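Local structure of DUF192 domain-containing protein (Novosphingobium aromaticivorans, 3M7A) at residues T5-A10 with R33-S38; G62-R67 with T116-E121; L84-V89 with T108-A113. The protein is of unknown function but belongs to the DUF192 (COG1430) family and is probably an exported lipoprotein. One frame throughout, in Å; residues are numbered along the deposited sequence. Where two conformers were deposited one is given.

In the fold
Contacts 1 and 2 meet where strand 32-41 runs parallel to strand 61-66 in the main mixed sheet: R37 O lies 3.1 Å from G62 N, a probable hydrogen bond, although the contact centres are about 16 Å apart. Strand 118-123 carries the sheet on to strand 84-89, joining contacts 2 and 3, whose centres are about 10 Å apart. Contacts 1 and 3 do not touch; they lie on opposite sides of the chain's centre. Along the chain contact 1 closes first; contact 3 then falls between the two halves of contact 2. One sheet thus links the N-terminal helix, at the surface, through a buried centre to the small sheet of strands 72-75 and 110-112.

Contact 1 (T5-A10 with R33-S38); sequences TAAEAA and RHVFRS
R37 and R33 reach from strand 33-38 to the short helix 6-9, R37 holding carbonyls at its end and R33 holding E8. The path of R37 is bent at chi2 and chi3, which folds the chain against A7. Beyond CB, its CG passes A7 CB, and its CD packs on that same methyl at 3.7 Å. At the tip, R37 NH1 gives two hydrogen bonds: one to A7 O at 2.8 Å, the other to A10 O at 2.9 Å. Both oxygens lie near the guanidinium plane, at its edge, but NH1 approaches the A7 oxygen only 16° from the plane of that carbonyl and stands well above the plane of the A10 one. R37 NH2 continues the pattern by bonding A11 O. With an alanine here, the A7 and A10 carbonyls would probably lose their shared donor and the A7 methyl its cover.

R33, extended from CG to NE, grips the E8 carboxylate side-on in a two-pronged salt bridge: R33 NE meets E8 OE1 at 2.9 Å and R33 NH2 meets E8 OE2 at 2.7 Å. Each oxygen is approached on its syn side, somewhat out of the carboxylate plane, and both bonds are nearly straight, although the two planes are turned 34° apart. Between these polar ends V35 supplies the apolar floor. Its CG1 lies 3.7 Å from E8 N, while V35 CG2 meets T5 CG2 tip to tip at 4.0 Å.

With no buried residue among those that touch, this is a surface contact. The helix rests on one face of strand 32-41, where E8 and R33 also touch T26 of strand 21-29; F36 points to the other face, against L126 and L130 of helix 126-130.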
ATOM      1  N   THR A   5      -7.794 -11.622  13.193  1.00  8.93           N
ATOM      2  CA  THR A   5      -6.868 -11.943  12.103  1.00  8.98           C
ATOM      3  C   THR A   5      -5.459 -11.998  12.705  1.00  8.07           C
ATOM      4  O   THR A   5      -4.938 -11.004  13.226  1.00  9.15           O
ATOM      5  CB  THR A   5      -6.897 -10.869  10.994  1.00  9.75           C
ATOM      6  OG1 THR A   5      -8.248 -10.574  10.615  1.00  9.96           O
ATOM      7  CG2 THR A   5      -6.116 -11.351   9.772  1.00 11.36           C
ATOM      8  N   ALA A   6      -4.836 -13.168  12.639  1.00 10.58           N
ATOM      9  CA  ALA A   6      -3.504 -13.368  13.228  1.00 12.05           C
ATOM     10  C   ALA A   6      -2.491 -12.325  12.715  1.00 12.00           C
ATOM     11  O   ALA A   6      -1.718 -11.770  13.492  1.00 12.66           O
ATOM     12  CB  ALA A   6      -3.025 -14.786  12.939  1.00 14.99           C
ATOM     13  N   ALA A   7      -2.572 -12.024  11.422  1.00 11.04           N
ATOM     14  CA  ALA A   7      -1.679 -11.043  10.797  1.00 12.02           C
ATOM     15  C   ALA A   7      -1.813  -9.649  11.385  1.00  9.60           C
ATOM     16  O   ALA A   7      -0.854  -8.881  11.400  1.00 11.77           O
ATOM     17  CB  ALA A   7      -1.921 -10.987   9.307  1.00 12.45           C
ATOM     18  N   GLU A   8      -3.014  -9.310  11.850  1.00 10.15           N
ATOM     19  CA  GLU A   8      -3.222  -8.011  12.445  1.00 10.01           C
ATOM     20  C   GLU A   8      -2.545  -7.891  13.812  1.00  9.93           C
ATOM     21  O   GLU A   8      -1.995  -6.830  14.165  1.00 11.94           O
ATOM     22  CB  GLU A   8      -4.719  -7.673  12.569  1.00  9.43           C
ATOM     23  CG  GLU A   8      -4.909  -6.271  13.138  1.00  9.32           C
ATOM     24  CD  GLU A   8      -6.312  -5.758  13.145  1.00  9.87           C
ATOM     25  OE1 GLU A   8      -7.211  -6.306  12.469  1.00  8.07           O
ATOM     26  OE2 GLU A   8      -6.496  -4.748  13.836  1.00 12.56           O
ATOM     27  N   ALA A   9      -2.646  -8.968  14.596  1.00 10.69           N
ATOM     28  CA  ALA A   9      -2.175  -9.002  15.972  1.00 11.41           C
ATOM     29  C   ALA A   9      -0.676  -9.293  16.089  1.00 12.34           C
ATOM     30  O   ALA A   9      -0.053  -8.901  17.083  1.00 13.63           O
ATOM     31  CB  ALA A   9      -2.958 -10.046  16.777  1.00 13.34           C
ATOM     32  N   ALA A  10      -0.094  -9.929  15.077  1.00 11.14           N
ATOM     33  CA  ALA A  10       1.313 -10.304  15.130  1.00 11.38           C
ATOM     34  C   ALA A  10       2.228  -9.084  15.217  1.00 12.14           C
ATOM     35  O   ALA A  10       2.004  -8.070  14.553  1.00 12.23           O
ATOM     36  CB  ALA A  10       1.675 -11.146  13.941  1.00 12.17           C
ATOM     37  N   ARG A  33     -13.134  -5.496   6.886  1.00  5.62           N
ATOM     38  CA  ARG A  33     -11.809  -5.174   7.366  1.00  5.23           C
ATOM     39  C   ARG A  33     -10.817  -6.098   6.709  1.00  5.46           C
ATOM     40  O   ARG A  33     -10.955  -7.317   6.792  1.00  6.27           O
ATOM     41  CB  ARG A  33     -11.731  -5.268   8.899  1.00  6.34           C
ATOM     42  CG  ARG A  33     -10.362  -4.935   9.508  1.00  6.07           C
ATOM     43  CD  ARG A  33     -10.460  -5.002  11.008  1.00  8.12           C
ATOM     44  NE  ARG A  33      -9.341  -4.449  11.762  1.00  6.45           N
ATOM     45  CZ  ARG A  33      -9.195  -3.170  12.100  1.00  6.21           C
ATOM     46  NH1 ARG A  33     -10.028  -2.250  11.634  1.00  7.49           N
ATOM     47  NH2 ARG A  33      -8.228  -2.815  12.938  1.00  9.39           N
ATOM     48  N   HIS A  34      -9.807  -5.495   6.075  1.00  5.92           N
ATOM     49  CA  HIS A  34      -8.740  -6.205   5.362  1.00  6.74           C
ATOM     50  C   HIS A  34      -7.422  -5.910   6.040  1.00  6.27           C
ATOM     51  O   HIS A  34      -7.232  -4.797   6.546  1.00  7.80           O
ATOM     52  CB  HIS A  34      -8.674  -5.743   3.903  1.00  6.25           C
ATOM     53  CG  HIS A  34      -9.996  -5.772   3.232  1.00  6.63           C
ATOM     54  ND1 HIS A  34     -10.549  -6.922   2.724  1.00  7.68           N
ATOM     55  CD2 HIS A  34     -10.903  -4.791   3.036  1.00  7.69           C
ATOM     56  CE1 HIS A  34     -11.742  -6.646   2.229  1.00  8.85           C
ATOM     57  NE2 HIS A  34     -11.981  -5.356   2.394  1.00  8.14           N
ATOM     58  N   VAL A  35      -6.516  -6.881   6.023  1.00  6.70           N
ATOM     59  CA  VAL A  35      -5.257  -6.783   6.747  1.00  6.57           C
ATOM     60  C   VAL A  35      -4.094  -7.158   5.829  1.00  6.08           C
ATOM     61  O   VAL A  35      -4.145  -8.189   5.169  1.00  7.00           O
ATOM     62  CB  VAL A  35      -5.231  -7.756   7.981  1.00  7.16           C
ATOM     63  CG1 VAL A  35      -3.930  -7.575   8.758  1.00 10.31           C
ATOM     64  CG2 VAL A  35      -6.430  -7.518   8.866  1.00  8.09           C
ATOM     65  N   PHE A  36      -3.068  -6.313   5.784  1.00  6.19           N
ATOM     66  CA  PHE A  36      -1.873  -6.527   4.974  1.00  5.42           C
ATOM     67  C   PHE A  36      -0.640  -6.420   5.854  1.00  5.48           C
ATOM     68  O   PHE A  36      -0.443  -5.390   6.481  1.00  7.53           O
ATOM     69  CB  PHE A  36      -1.813  -5.527   3.825  1.00  6.26           C
ATOM     70  CG  PHE A  36      -3.033  -5.553   2.968  1.00  5.47           C
ATOM     71  CD1 PHE A  36      -3.165  -6.488   1.960  1.00  6.48           C
ATOM     72  CD2 PHE A  36      -4.093  -4.682   3.188  1.00  5.71           C
ATOM     73  CE1 PHE A  36      -4.302  -6.541   1.164  1.00  6.99           C
ATOM     74  CE2 PHE A  36      -5.246  -4.730   2.419  1.00  7.78           C
ATOM     75  CZ  PHE A  36      -5.347  -5.647   1.394  1.00  8.27           C
ATOM     76  N   ARG A  37       0.221  -7.429   5.832  1.00  5.49           N
ATOM     77  CA  ARG A  37       1.533  -7.329   6.455  1.00  5.48           C
ATOM     78  C   ARG A  37       2.427  -6.552   5.482  1.00  5.34           C
ATOM     79  O   ARG A  37       2.762  -7.067   4.415  1.00  5.20           O
ATOM     80  CB  ARG A  37       2.129  -8.716   6.709  1.00  7.64           C
ATOM     81  CG  ARG A  37       1.359  -9.641   7.599  1.00 10.64           C
ATOM     82  CD  ARG A  37       1.362  -9.213   8.986  1.00 13.67           C
ATOM     83  NE  ARG A  37       2.702  -9.125   9.575  1.00 11.70           N
ATOM     84  CZ  ARG A  37       2.943  -8.756  10.830  1.00 11.48           C
ATOM     85  NH1 ARG A  37       1.926  -8.407  11.639  1.00 12.04           N
ATOM     86  NH2 ARG A  37       4.208  -8.678  11.268  1.00 12.78           N
ATOM     87  N   SER A  38       2.774  -5.329   5.854  1.00  5.14           N
ATOM     88  CA  SER A  38       3.334  -4.378   4.911  1.00  5.43           C
ATOM     89  C   SER A  38       4.735  -3.923   5.277  1.00  4.80           C
ATOM     90  O   SER A  38       4.977  -3.467   6.374  1.00  5.20           O
ATOM     91  CB  SER A  38       2.397  -3.167   4.839  1.00  5.13           C
ATOM     92  OG  SER A  38       1.104  -3.553   4.444  1.00  7.34           O
TER

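Contact 2 (G62-R67 with T116-E121)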
ATOM      1  N   GLY A  62       1.837  -6.278   1.566  1.00  6.15           N
ATOM      2  CA  GLY A  62       1.829  -5.028   0.855  1.00  5.17           C
ATOM      3  C   GLY A  62       3.088  -4.246   1.148  1.00  4.62           C
ATOM      4  O   GLY A  62       4.015  -4.742   1.781  1.00  5.42           O
HETATM    5  N   MSE A  63       3.109  -3.007   0.675  1.00  4.50           N
HETATM    6  CA  MSE A  63       4.125  -2.046   1.093  1.00  4.29           C
HETATM    7  C   MSE A  63       3.385  -0.760   1.454  1.00  4.17           C
HETATM    8  O   MSE A  63       2.548  -0.290   0.678  1.00  4.91           O
HETATM    9  CB  MSE A  63       5.170  -1.772   0.022  1.00  4.72           C
HETATM   10  CG  MSE A  63       6.267  -0.796   0.460  1.00  5.27           C
HETATM   11 SE   MSE A  63       7.741  -0.630  -0.736  0.75  6.96          SE
HETATM   12  CE  MSE A  63       8.725  -2.221  -0.188  1.00  6.89           C
ATOM     13  N   ILE A  64       3.698  -0.212   2.623  1.00  4.21           N
ATOM     14  CA  ILE A  64       3.118   1.032   3.107  0.50  5.20           C
ATOM     15  C   ILE A  64       4.217   2.109   3.076  1.00  4.92           C
ATOM     16  O   ILE A  64       5.324   1.900   3.578  1.00  6.09           O
ATOM     17  CB  ILE A  64       2.467   0.846   4.522  0.50  5.31           C
ATOM     18  CG1 ILE A  64       1.753   2.125   5.001  0.50  8.06           C
ATOM     19  CG2 ILE A  64       3.463   0.396   5.567  0.50  6.57           C
ATOM     20  CD1 ILE A  64       0.426   2.366   4.364  0.50  9.83           C
ATOM     21  N   PHE A  65       3.887   3.240   2.473  1.00  4.37           N
ATOM     22  CA  PHE A  65       4.759   4.373   2.273  1.00  4.16           C
ATOM     23  C   PHE A  65       4.239   5.475   3.190  1.00  4.96           C
ATOM     24  O   PHE A  65       3.115   5.927   3.014  1.00  6.27           O
ATOM     25  CB  PHE A  65       4.696   4.849   0.823  1.00  5.26           C
ATOM     26  CG  PHE A  65       5.115   3.824  -0.233  1.00  4.70           C
ATOM     27  CD1 PHE A  65       4.350   2.710  -0.488  1.00  5.60           C
ATOM     28  CD2 PHE A  65       6.236   4.043  -1.020  1.00  5.25           C
ATOM     29  CE1 PHE A  65       4.735   1.818  -1.466  1.00  5.81           C
ATOM     30  CE2 PHE A  65       6.613   3.150  -2.004  1.00  6.71           C
ATOM     31  CZ  PHE A  65       5.858   2.038  -2.236  1.00  5.61           C
ATOM     32  N   LEU A  66       5.011   5.874   4.202  1.00  5.40           N
ATOM     33  CA  LEU A  66       4.560   6.833   5.219  1.00  6.42           C
ATOM     34  C   LEU A  66       5.280   8.139   4.973  1.00  6.68           C
ATOM     35  O   LEU A  66       6.515   8.180   4.901  1.00  7.97           O
ATOM     36  CB  LEU A  66       4.814   6.339   6.636  1.00  7.08           C
ATOM     37  CG  LEU A  66       4.018   5.124   7.063  1.00  8.51           C
ATOM     38  CD1 LEU A  66       4.338   4.816   8.549  1.00 10.21           C
ATOM     39  CD2 LEU A  66       2.497   5.288   6.797  1.00  8.60           C
ATOM     40  N   ARG A  67       4.500   9.197   4.823  1.00  7.50           N
ATOM     41  CA  ARG A  67       5.023  10.442   4.298  1.00  8.14           C
ATOM     42  C   ARG A  67       4.894  11.590   5.249  1.00  8.50           C
ATOM     43  O   ARG A  67       3.842  11.869   5.774  1.00  9.61           O
ATOM     44  CB  ARG A  67       4.309  10.807   3.013  1.00  8.07           C
ATOM     45  CG  ARG A  67       4.475   9.726   1.973  1.00  8.13           C
ATOM     46  CD  ARG A  67       3.602   9.937   0.781  1.00  9.45           C
ATOM     47  NE  ARG A  67       3.824  11.188   0.066  1.00  9.98           N
ATOM     48  CZ  ARG A  67       4.825  11.404  -0.773  1.00 10.07           C
ATOM     49  NH1 ARG A  67       5.749  10.483  -1.008  1.00 11.77           N
ATOM     50  NH2 ARG A  67       4.918  12.553  -1.412  1.00 14.25           N
ATOM     51  N   THR A 116      -0.720  13.596   0.384  1.00  6.85           N
ATOM     52  CA  THR A 116      -0.732  12.155   0.591  1.00  6.22           C
ATOM     53  C   THR A 116       0.023  11.815   1.883  1.00  5.83           C
ATOM     54  O   THR A 116       1.252  11.986   1.957  1.00  6.52           O
ATOM     55  CB  THR A 116      -0.047  11.454  -0.574  1.00  6.88           C
ATOM     56  OG1 THR A 116      -0.620  11.905  -1.804  1.00  6.92           O
ATOM     57  CG2 THR A 116      -0.186   9.942  -0.479  1.00  8.99           C
ATOM     58  N   LEU A 117      -0.713  11.376   2.907  1.00  5.53           N
ATOM     59  CA  LEU A 117      -0.138  10.939   4.176  1.00  5.77           C
ATOM     60  C   LEU A 117       0.517   9.563   4.051  1.00  5.28           C
ATOM     61  O   LEU A 117       1.535   9.298   4.688  1.00  5.63           O
ATOM     62  CB  LEU A 117      -1.246  10.942   5.239  1.00  6.01           C
ATOM     63  CG  LEU A 117      -0.800  10.466   6.619  1.00  6.54           C
ATOM     64  CD1 LEU A 117       0.251  11.406   7.234  1.00  9.27           C
ATOM     65  CD2 LEU A 117      -2.017  10.370   7.539  1.00  9.10           C
ATOM     66  N   ALA A 118      -0.104   8.668   3.290  1.00  4.88           N
ATOM     67  CA  ALA A 118       0.410   7.308   3.135  1.00  5.07           C
ATOM     68  C   ALA A 118      -0.021   6.752   1.791  1.00  4.57           C
ATOM     69  O   ALA A 118      -0.976   7.221   1.191  1.00  4.83           O
ATOM     70  CB  ALA A 118      -0.089   6.408   4.284  1.00  5.17           C
ATOM     71  N   VAL A 119       0.672   5.721   1.342  1.00  4.71           N
ATOM     72  CA  VAL A 119       0.306   4.947   0.186  1.00  4.99           C
ATOM     73  C   VAL A 119       0.441   3.479   0.548  1.00  4.37           C
ATOM     74  O   VAL A 119       1.409   3.089   1.175  1.00  4.98           O
ATOM     75  CB  VAL A 119       1.212   5.264  -1.025  1.00  5.12           C
ATOM     76  CG1 VAL A 119       0.772   4.477  -2.257  1.00  7.86           C
ATOM     77  CG2 VAL A 119       1.190   6.786  -1.327  1.00  6.18           C
ATOM     78  N   LEU A 120      -0.549   2.676   0.151  1.00  4.33           N
ATOM     79  CA  LEU A 120      -0.516   1.242   0.359  1.00  4.34           C
ATOM     80  C   LEU A 120      -0.538   0.590  -1.018  1.00  3.87           C
ATOM     81  O   LEU A 120      -1.459   0.825  -1.821  1.00  4.95           O
ATOM     82  CB  LEU A 120      -1.713   0.793   1.191  1.00  4.50           C
ATOM     83  CG  LEU A 120      -1.824  -0.714   1.353  1.00  5.70           C
ATOM     84  CD1 LEU A 120      -0.665  -1.301   2.197  1.00  7.39           C
ATOM     85  CD2 LEU A 120      -3.161  -1.079   2.014  1.00  7.88           C
ATOM     86  N   GLU A 121       0.484  -0.209  -1.300  1.00  4.16           N
ATOM     87  CA  GLU A 121       0.523  -1.016  -2.523  1.00  4.42           C
ATOM     88  C   GLU A 121       0.231  -2.484  -2.218  1.00  3.61           C
ATOM     89  O   GLU A 121       0.809  -3.049  -1.303  1.00  4.45           O
ATOM     90  CB  GLU A 121       1.899  -0.921  -3.209  1.00  5.11           C
ATOM     91  CG  GLU A 121       2.183   0.460  -3.764  1.00  4.95           C
ATOM     92  CD  GLU A 121       3.523   0.631  -4.431  1.00  6.16           C
ATOM     93  OE1 GLU A 121       4.378  -0.251  -4.360  1.00  6.83           O
ATOM     94  OE2 GLU A 121       3.713   1.715  -5.020  1.00  8.15           O
TER
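F65 and V119 sit in the middle of an antiparallel β-ladder, formed by strands 61-66 and 118-123 in the core of the main sheet. The segment axes run at 169° with a closest approach of 4.6 Å. F65 and V119 exchange two backbone hydrogen bonds, as do M63 (selenomethionine) and E121, while I64–L120 and L66–A118 are the non-hydrogen-bonded pairs between and beyond them. At the end of the ladder R67 N bonds L117 O, and L117 and A118 together face V89 of strand 84-89, a classic β-bulge.

On the face bearing F65, V119 and E121, the phenyl ring crosses the valine obliquely, with F65 CB 4.0 Å from V119 CB. The ring's edge also receives V119 O, 3.4 Å from F65 CD1. Farther out, the E121 carboxylate leans on the far end of the ring, its plane 57° from that of the ring and E121 CD 3.4 Å from F65 CE1. F75 of strand 72-75 joins this cluster with an edge-to-face contact to F65.

The other face is purely apolar across the pair. In the I64 conformer given, CG1 anti to the backbone N and a turn at chi2 bring CD1 across the ladder to both A118 CB and L120 CB. Next to it, L66 CD2 packs on A118 CB at 3.8 Å.

R67 finds its stronger partners elsewhere, NH1 on Q47 OE1 and NH2 on D71 O; a chain bend at chi3 (60°) turns NE back to T116 O, a weak bond of 3.3 Å that falls at the guanidinium edge.

Contact 3 (L84-V89 with T108-A113)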
ATOM      1  N   LEU A  84       0.231  -3.833  -9.695  1.00  5.02           N
ATOM      2  CA  LEU A  84      -0.098  -3.358  -8.346  1.00  4.53           C
ATOM      3  C   LEU A  84      -1.324  -2.473  -8.382  1.00  4.63           C
ATOM      4  O   LEU A  84      -1.592  -1.786  -9.368  1.00  6.46           O
ATOM      5  CB  LEU A  84       1.056  -2.527  -7.780  1.00  5.93           C
ATOM      6  CG  LEU A  84       2.350  -3.275  -7.528  1.00  6.03           C
ATOM      7  CD1 LEU A  84       3.491  -2.277  -7.175  1.00  6.93           C
ATOM      8  CD2 LEU A  84       2.193  -4.340  -6.456  1.00  6.50           C
ATOM      9  N   ASP A  85      -2.058  -2.463  -7.267  1.00  4.86           N
ATOM     10  CA  ASP A  85      -3.021  -1.428  -6.968  1.00  4.98           C
ATOM     11  C   ASP A  85      -2.355  -0.468  -5.971  1.00  4.53           C
ATOM     12  O   ASP A  85      -1.773  -0.885  -4.963  1.00  5.38           O
ATOM     13  CB  ASP A  85      -4.291  -1.999  -6.337  1.00  5.07           C
ATOM     14  CG  ASP A  85      -5.163  -2.773  -7.307  1.00  5.26           C
ATOM     15  OD1 ASP A  85      -4.855  -2.835  -8.518  1.00  5.22           O
ATOM     16  OD2 ASP A  85      -6.199  -3.313  -6.841  1.00  6.24           O
ATOM     17  N   ILE A  86      -2.428   0.821  -6.294  1.00  4.70           N
ATOM     18  CA  ILE A  86      -1.779   1.865  -5.506  1.00  4.45           C
ATOM     19  C   ILE A  86      -2.874   2.697  -4.829  1.00  4.02           C
ATOM     20  O   ILE A  86      -3.622   3.415  -5.480  1.00  5.76           O
ATOM     21  CB  ILE A  86      -0.833   2.729  -6.352  1.00  5.47           C
ATOM     22  CG1 ILE A  86       0.143   1.839  -7.160  1.00  7.60           C
ATOM     23  CG2 ILE A  86      -0.029   3.691  -5.469  1.00  6.60           C
ATOM     24  CD1 ILE A  86       1.213   2.617  -7.957  1.00 10.62           C
ATOM     25  N   ILE A  87      -2.950   2.561  -3.504  1.00  4.96           N
ATOM     26  CA  ILE A  87      -4.021   3.140  -2.714  1.00  5.24           C
ATOM     27  C   ILE A  87      -3.478   4.356  -1.982  1.00  4.47           C
ATOM     28  O   ILE A  87      -2.601   4.243  -1.129  1.00  4.75           O
ATOM     29  CB  ILE A  87      -4.531   2.076  -1.704  1.00  5.53           C
ATOM     30  CG1 ILE A  87      -5.021   0.799  -2.413  1.00  6.77           C
ATOM     31  CG2 ILE A  87      -5.586   2.681  -0.773  1.00  6.27           C
ATOM     32  CD1 ILE A  87      -5.188  -0.418  -1.511  1.00  7.80           C
ATOM     33  N   PHE A  88      -3.965   5.534  -2.349  1.00  4.39           N
ATOM     34  CA  PHE A  88      -3.446   6.794  -1.811  1.00  4.63           C
ATOM     35  C   PHE A  88      -4.325   7.235  -0.629  1.00  4.87           C
ATOM     36  O   PHE A  88      -5.563   7.286  -0.749  1.00  6.23           O
ATOM     37  CB  PHE A  88      -3.487   7.874  -2.876  1.00  5.32           C
ATOM     38  CG  PHE A  88      -2.644   7.590  -4.084  1.00  5.51           C
ATOM     39  CD1 PHE A  88      -1.298   7.913  -4.117  1.00  7.29           C
ATOM     40  CD2 PHE A  88      -3.188   7.023  -5.218  1.00  7.46           C
ATOM     41  CE1 PHE A  88      -0.538   7.700  -5.245  1.00  9.21           C
ATOM     42  CE2 PHE A  88      -2.407   6.777  -6.353  1.00  6.93           C
ATOM     43  CZ  PHE A  88      -1.093   7.130  -6.364  1.00  7.41           C
ATOM     44  N   VAL A  89      -3.672   7.548   0.483  1.00  5.57           N
ATOM     45  CA  VAL A  89      -4.344   7.824   1.743  1.00  5.72           C
ATOM     46  C   VAL A  89      -4.109   9.298   2.136  1.00  5.05           C
ATOM     47  O   VAL A  89      -2.966   9.779   2.155  1.00  5.59           O
ATOM     48  CB  VAL A  89      -3.828   6.876   2.839  1.00  5.35           C
ATOM     49  CG1 VAL A  89      -4.515   7.192   4.177  1.00  6.36           C
ATOM     50  CG2 VAL A  89      -3.992   5.418   2.439  1.00  6.47           C
ATOM     51  N   THR A 108       4.111   5.871 -17.048  1.00  7.79           N
ATOM     52  CA  THR A 108       3.030   6.830 -16.922  1.00  7.81           C
ATOM     53  C   THR A 108       2.872   7.250 -15.453  1.00  7.98           C
ATOM     54  O   THR A 108       2.848   6.396 -14.571  1.00  8.44           O
ATOM     55  CB  THR A 108       1.697   6.214 -17.380  1.00  9.99           C
ATOM     56  OG1 THR A 108       1.847   5.696 -18.713  1.00 11.20           O
ATOM     57  CG2 THR A 108       0.570   7.245 -17.336  1.00 10.74           C
ATOM     58  N   PRO A 109       2.767   8.564 -15.186  1.00  8.21           N
ATOM     59  CA  PRO A 109       2.631   8.985 -13.804  1.00  7.89           C
ATOM     60  C   PRO A 109       1.274   8.597 -13.256  1.00  7.59           C
ATOM     61  O   PRO A 109       0.251   8.680 -13.962  1.00  9.08           O
ATOM     62  CB  PRO A 109       2.778  10.510 -13.874  1.00  9.59           C
ATOM     63  CG  PRO A 109       2.454  10.852 -15.301  1.00 12.11           C
ATOM     64  CD  PRO A 109       2.909   9.698 -16.107  1.00  8.61           C
ATOM     65  N   LEU A 110       1.268   8.236 -11.983  1.00  6.57           N
ATOM     66  CA  LEU A 110       0.056   7.815 -11.278  1.00  6.27           C
ATOM     67  C   LEU A 110      -0.079   8.735 -10.080  1.00  7.37           C
ATOM     68  O   LEU A 110       0.534   8.510  -9.043  1.00  6.77           O
ATOM     69  CB  LEU A 110       0.199   6.361 -10.828  1.00  7.92           C
ATOM     70  CG  LEU A 110       0.512   5.380 -11.959  1.00  7.96           C
ATOM     71  CD1 LEU A 110       0.849   4.036 -11.339  1.00 11.16           C
ATOM     72  CD2 LEU A 110      -0.662   5.309 -12.970  1.00 10.94           C
ATOM     73  N   PRO A 111      -0.871   9.805 -10.222  1.00  8.47           N
ATOM     74  CA  PRO A 111      -0.924  10.819  -9.166  1.00  8.61           C
ATOM     75  C   PRO A 111      -1.947  10.536  -8.086  1.00  6.70           C
ATOM     76  O   PRO A 111      -3.039  10.031  -8.359  1.00  7.72           O
ATOM     77  CB  PRO A 111      -1.342  12.079  -9.920  1.00  9.65           C
ATOM     78  CG  PRO A 111      -2.132  11.548 -11.067  1.00 13.78           C
ATOM     79  CD  PRO A 111      -1.486  10.281 -11.464  1.00 10.35           C
ATOM     80  N   ALA A 112      -1.616  10.922  -6.873  1.00  6.78           N
ATOM     81  CA  ALA A 112      -2.579  11.009  -5.789  1.00  6.52           C
ATOM     82  C   ALA A 112      -3.556  12.139  -6.076  1.00  6.80           C
ATOM     83  O   ALA A 112      -3.236  13.096  -6.784  1.00  8.22           O
ATOM     84  CB  ALA A 112      -1.853  11.279  -4.439  1.00  8.80           C
ATOM     85  N   ALA A 113      -4.719  12.074  -5.420  1.00  7.95           N
ATOM     86  CA  ALA A 113      -5.718  13.121  -5.547  1.00  8.20           C
ATOM     87  C   ALA A 113      -5.301  14.415  -4.877  1.00  8.15           C
ATOM     88  O   ALA A 113      -5.893  15.441  -5.146  1.00  9.43           O
ATOM     89  CB  ALA A 113      -7.021  12.643  -4.922  1.00  9.16           C
TER
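F88 lays its ring on the backbone of P111 and A112, and this is where the packing is tight. A112 CA sits 3.7 Å above the ring plane, over its centre, while P111 C stands over the same face but offset toward the rim. The A112 methyl closes in on one side, with A112 CB 3.4 Å from F88 CD1. At the far end of the ring F88 CZ comes equally near L110 O, which approaches obliquely. With CG beside the backbone N and opposite the carbonyl carbon (chi1 -62°), the phenyl is brought over strand 110-112, and chi2 (-86°) turns its face to P111 and A112.

The I86 end is looser. There the two side chains cross at about a right angle and touch through one pair of methyls, I86 CD1 and L110 CD1, 3.7 Å apart. CA spacing shows the same gradient, from 5.9 Å for F88–A112 to 8.5 Å for I86–L110. Solvent lies on the side of P111, an exposed residue whose CB points away from strand 84-89; its carbonyl oxygen is bonded by N97 ND2.

The segments diverge by 22°, and their axes come no nearer than 8.1 Å, too far for backbone pairing. This near-aligned arrangement is consistent with the small sheet 72-75/110-112 packing against a face of the main β-sheet.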